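Local coordinates for Lin1840 protein (Listeria innocua serovar 6a, PDB 4ZOC), which probably hydrolyses terminal, non-reducing beta-D-glucosyl residues to release beta-D-glucose, as a family 3 glycoside hydrolase linked to beta-1,2-glucan breakdown, at residues 212-217 with 687-692. The protein carries 2 engineered substitutions. Numbering follows the deposited sequence.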
loop_
_atom_site.group_PDB
_atom_site.type_symbol
_atom_site.label_atom_id
_atom_site.label_comp_id
_atom_site.label_asym_id
_atom_site.label_seq_id
_atom_site.Cartn_x
_atom_site.Cartn_y
_atom_site.Cartn_z
ATOM N N THR A 212 -2.285 10.885 10.303
ATOM C CA THR A 212 -1.910 12.298 10.431
ATOM C C THR A 212 -0.438 12.467 10.760
ATOM O O THR A 212 0.288 13.258 10.134
ATOM C CB THR A 212 -2.804 13.001 11.405
ATOM O OG1 THR A 212 -4.204 12.677 11.148
ATOM C CG2 THR A 212 -2.589 14.502 11.244
ATOM N N ARG A 213 0.060 11.619 11.666
ATOM C CA ARG A 213 1.457 11.703 12.071
ATOM C C ARG A 213 2.361 11.424 10.884
ATOM O O ARG A 213 3.364 12.094 10.707
ATOM C CB ARG A 213 1.796 10.709 13.198
ATOM C CG ARG A 213 3.255 10.844 13.717
ATOM C CD ARG A 213 3.626 9.712 14.701
ATOM N NE ARG A 213 3.181 8.432 14.103
ATOM C CZ ARG A 213 3.773 7.854 13.049
ATOM N NH1 ARG A 213 4.859 8.412 12.505
ATOM N NH2 ARG A 213 3.249 6.724 12.457
ATOM N N GLU A 214 2.010 10.392 10.088
ATOM C CA GLU A 214 2.859 10.077 8.915
ATOM C C GLU A 214 2.762 11.195 7.827
ATOM O O GLU A 214 3.756 11.581 7.198
ATOM C CB GLU A 214 2.446 8.753 8.265
ATOM C CG GLU A 214 3.259 7.638 8.882
ATOM C CD GLU A 214 4.755 7.794 8.641
ATOM O OE1 GLU A 214 5.518 7.867 9.708
ATOM O OE2 GLU A 214 5.105 7.848 7.418
ATOM N N LEU A 215 1.577 11.723 7.647
ATOM C CA LEU A 215 1.424 12.934 6.795
ATOM C C LEU A 215 2.385 14.038 7.185
ATOM O O LEU A 215 3.213 14.550 6.412
ATOM C CB LEU A 215 -0.037 13.400 6.839
ATOM C CG LEU A 215 -0.299 14.666 5.991
ATOM C CD1 LEU A 215 -0.200 14.393 4.495
ATOM C CD2 LEU A 215 -1.751 15.030 6.309
ATOM N N TYR A 216 2.380 14.380 8.473
ATOM C CA TYR A 216 3.357 15.405 8.938
ATOM C C TYR A 216 4.810 14.984 8.813
ATOM O O TYR A 216 5.706 15.812 8.486
ATOM C CB TYR A 216 3.106 15.769 10.407
ATOM C CG TYR A 216 2.016 16.817 10.641
ATOM C CD1 TYR A 216 0.722 16.493 10.731
ATOM C CD2 TYR A 216 2.359 18.190 10.703
ATOM C CE1 TYR A 216 -0.260 17.464 10.915
ATOM C CE2 TYR A 216 1.389 19.148 10.890
ATOM C CZ TYR A 216 0.081 18.791 11.028
ATOM O OH TYR A 216 -0.909 19.742 11.224
ATOM N N GLN A 217 5.084 13.715 9.170
ATOM C CA GLN A 217 6.473 13.262 9.255
ATOM C C GLN A 217 7.196 13.230 7.917
ATOM O O GLN A 217 8.352 13.691 7.809
ATOM C CB GLN A 217 6.584 11.805 9.854
ATOM C CG GLN A 217 8.009 11.399 10.073
ATOM C CD GLN A 217 8.680 12.262 11.130
ATOM O OE1 GLN A 217 8.181 12.404 12.240
ATOM N NE2 GLN A 217 9.811 12.811 10.797
ATOM N N PHE A 687 11.357 14.702 15.577
ATOM C CA PHE A 687 10.288 13.976 14.928
ATOM C C PHE A 687 8.937 14.277 15.534
ATOM O O PHE A 687 8.863 14.851 16.591
ATOM C CB PHE A 687 10.540 12.463 14.960
ATOM C CG PHE A 687 10.368 11.849 16.307
ATOM C CD1 PHE A 687 11.413 11.981 17.259
ATOM C CD2 PHE A 687 9.224 11.252 16.671
ATOM C CE1 PHE A 687 11.268 11.416 18.511
ATOM C CE2 PHE A 687 9.082 10.701 17.928
ATOM C CZ PHE A 687 10.127 10.833 18.845
ATOM N N TYR A 688 7.852 13.863 14.828
ATOM C CA TYR A 688 6.524 13.989 15.298
ATOM C C TYR A 688 6.093 12.841 16.193
ATOM O O TYR A 688 6.213 11.723 15.797
ATOM C CB TYR A 688 5.558 14.096 14.115
ATOM C CG TYR A 688 5.674 15.443 13.453
ATOM C CD1 TYR A 688 5.051 16.507 13.930
ATOM C CD2 TYR A 688 6.520 15.622 12.351
ATOM C CE1 TYR A 688 5.187 17.755 13.283
ATOM C CE2 TYR A 688 6.666 16.828 11.710
ATOM C CZ TYR A 688 5.971 17.884 12.160
ATOM O OH TYR A 688 6.160 19.044 11.490
ATOM N N ASN A 689 5.629 13.132 17.401
ATOM C CA ASN A 689 5.260 12.088 18.327
ATOM C C ASN A 689 3.790 11.684 18.194
ATOM O O ASN A 689 3.103 12.172 17.286
ATOM C CB ASN A 689 5.671 12.474 19.727
ATOM C CG ASN A 689 4.812 13.556 20.345
ATOM O OD1 ASN A 689 3.813 13.989 19.802
ATOM N ND2 ASN A 689 5.227 13.982 21.536
ATOM N N HIS A 690 3.286 10.814 19.082
ATOM C CA HIS A 690 1.893 10.313 18.905
ATOM C C HIS A 690 0.901 11.445 19.047
ATOM O O HIS A 690 -0.190 11.360 18.460
ATOM C CB HIS A 690 1.562 9.169 19.880
ATOM C CG HIS A 690 1.079 9.644 21.183
ATOM N ND1 HIS A 690 1.916 10.244 22.110
ATOM C CD2 HIS A 690 -0.171 9.723 21.687
ATOM C CE1 HIS A 690 1.202 10.635 23.152
ATOM N NE2 HIS A 690 -0.066 10.325 22.922
ATOM N N GLN A 691 1.261 12.497 19.790
ATOM C CA GLN A 691 0.429 13.717 19.921
ATOM C C GLN A 691 0.576 14.733 18.803
ATOM O O GLN A 691 -0.052 15.809 18.877
ATOM C CB GLN A 691 0.762 14.443 21.260
ATOM C CG GLN A 691 -0.435 14.667 22.130
ATOM C CD GLN A 691 -0.068 14.764 23.600
ATOM O OE1 GLN A 691 0.972 14.266 24.024
ATOM N NE2 GLN A 691 -0.928 15.399 24.380
ATOM N N LEU A 692 1.390 14.455 17.780
ATOM C CA LEU A 692 1.660 15.422 16.683
ATOM C C LEU A 692 2.521 16.639 17.100
ATOM O O LEU A 692 2.621 17.660 16.385
ATOM C CB LEU A 692 0.380 15.846 15.971
ATOM C CG LEU A 692 -0.493 14.676 15.545
ATOM C CD1 LEU A 692 -1.737 15.191 14.822
ATOM C CD2 LEU A 692 0.232 13.674 14.674
HETATM O O HOH W 1 6.833 10.427 13.497
HETATM O O HOH W 2 5.698 18.413 8.523
#
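T212 and L692 meet where a helix of the N-terminal TIM-barrel domain rests on a beta hairpin of the fibronectin type III-like domain, whose strands 687-688 and 694-695 are joined through a type I turn from N689 to L692. The methyl CG2 of T212 lies 3.7 Å from L692 CD1, while the other leucine methyl, CD2, presses on the helix backbone at R213 CA, 3.5 Å away; the forked leucine suits the place because its two methyls meet different parts of the helix. R213 has a long apolar stem that can pass the carbonyls of Y688 and N689 while its charged end reaches acidic groups. The chain extends as far as CD, then bends at chi3, turning the guanidinium aside. NH1 makes a salt bridge of 2.9 Å to E214 OE1, on that oxygen's anti lone pair and tilted from the guanidinium plane, and NH2 forms another to D242 of the second subunit, so this domain junction also borders the dimer interface. Y216 sets its CB squarely over the centre of the Y688 ring, a CH-pi contact only 4° off the ring normal, and the two rings lie obliquely with planes 49° apart. A tyrosine also offers a hydroxyl, here hydrogen-bonded to E260 of helix 250-260. A water links Y216 O to Y688 OH. Q217 is long enough to span to the hairpin, and a bend at chi2 (65°) brings OE1 to the backbone N of Y688, 3.0 Å away, in a nearly straight bond in the carbonyl plane; the same oxygen lies at the edge of the Y688 ring. A second water, also bound to R213 NH1, donates to both Q217 OE1 and Y688 O.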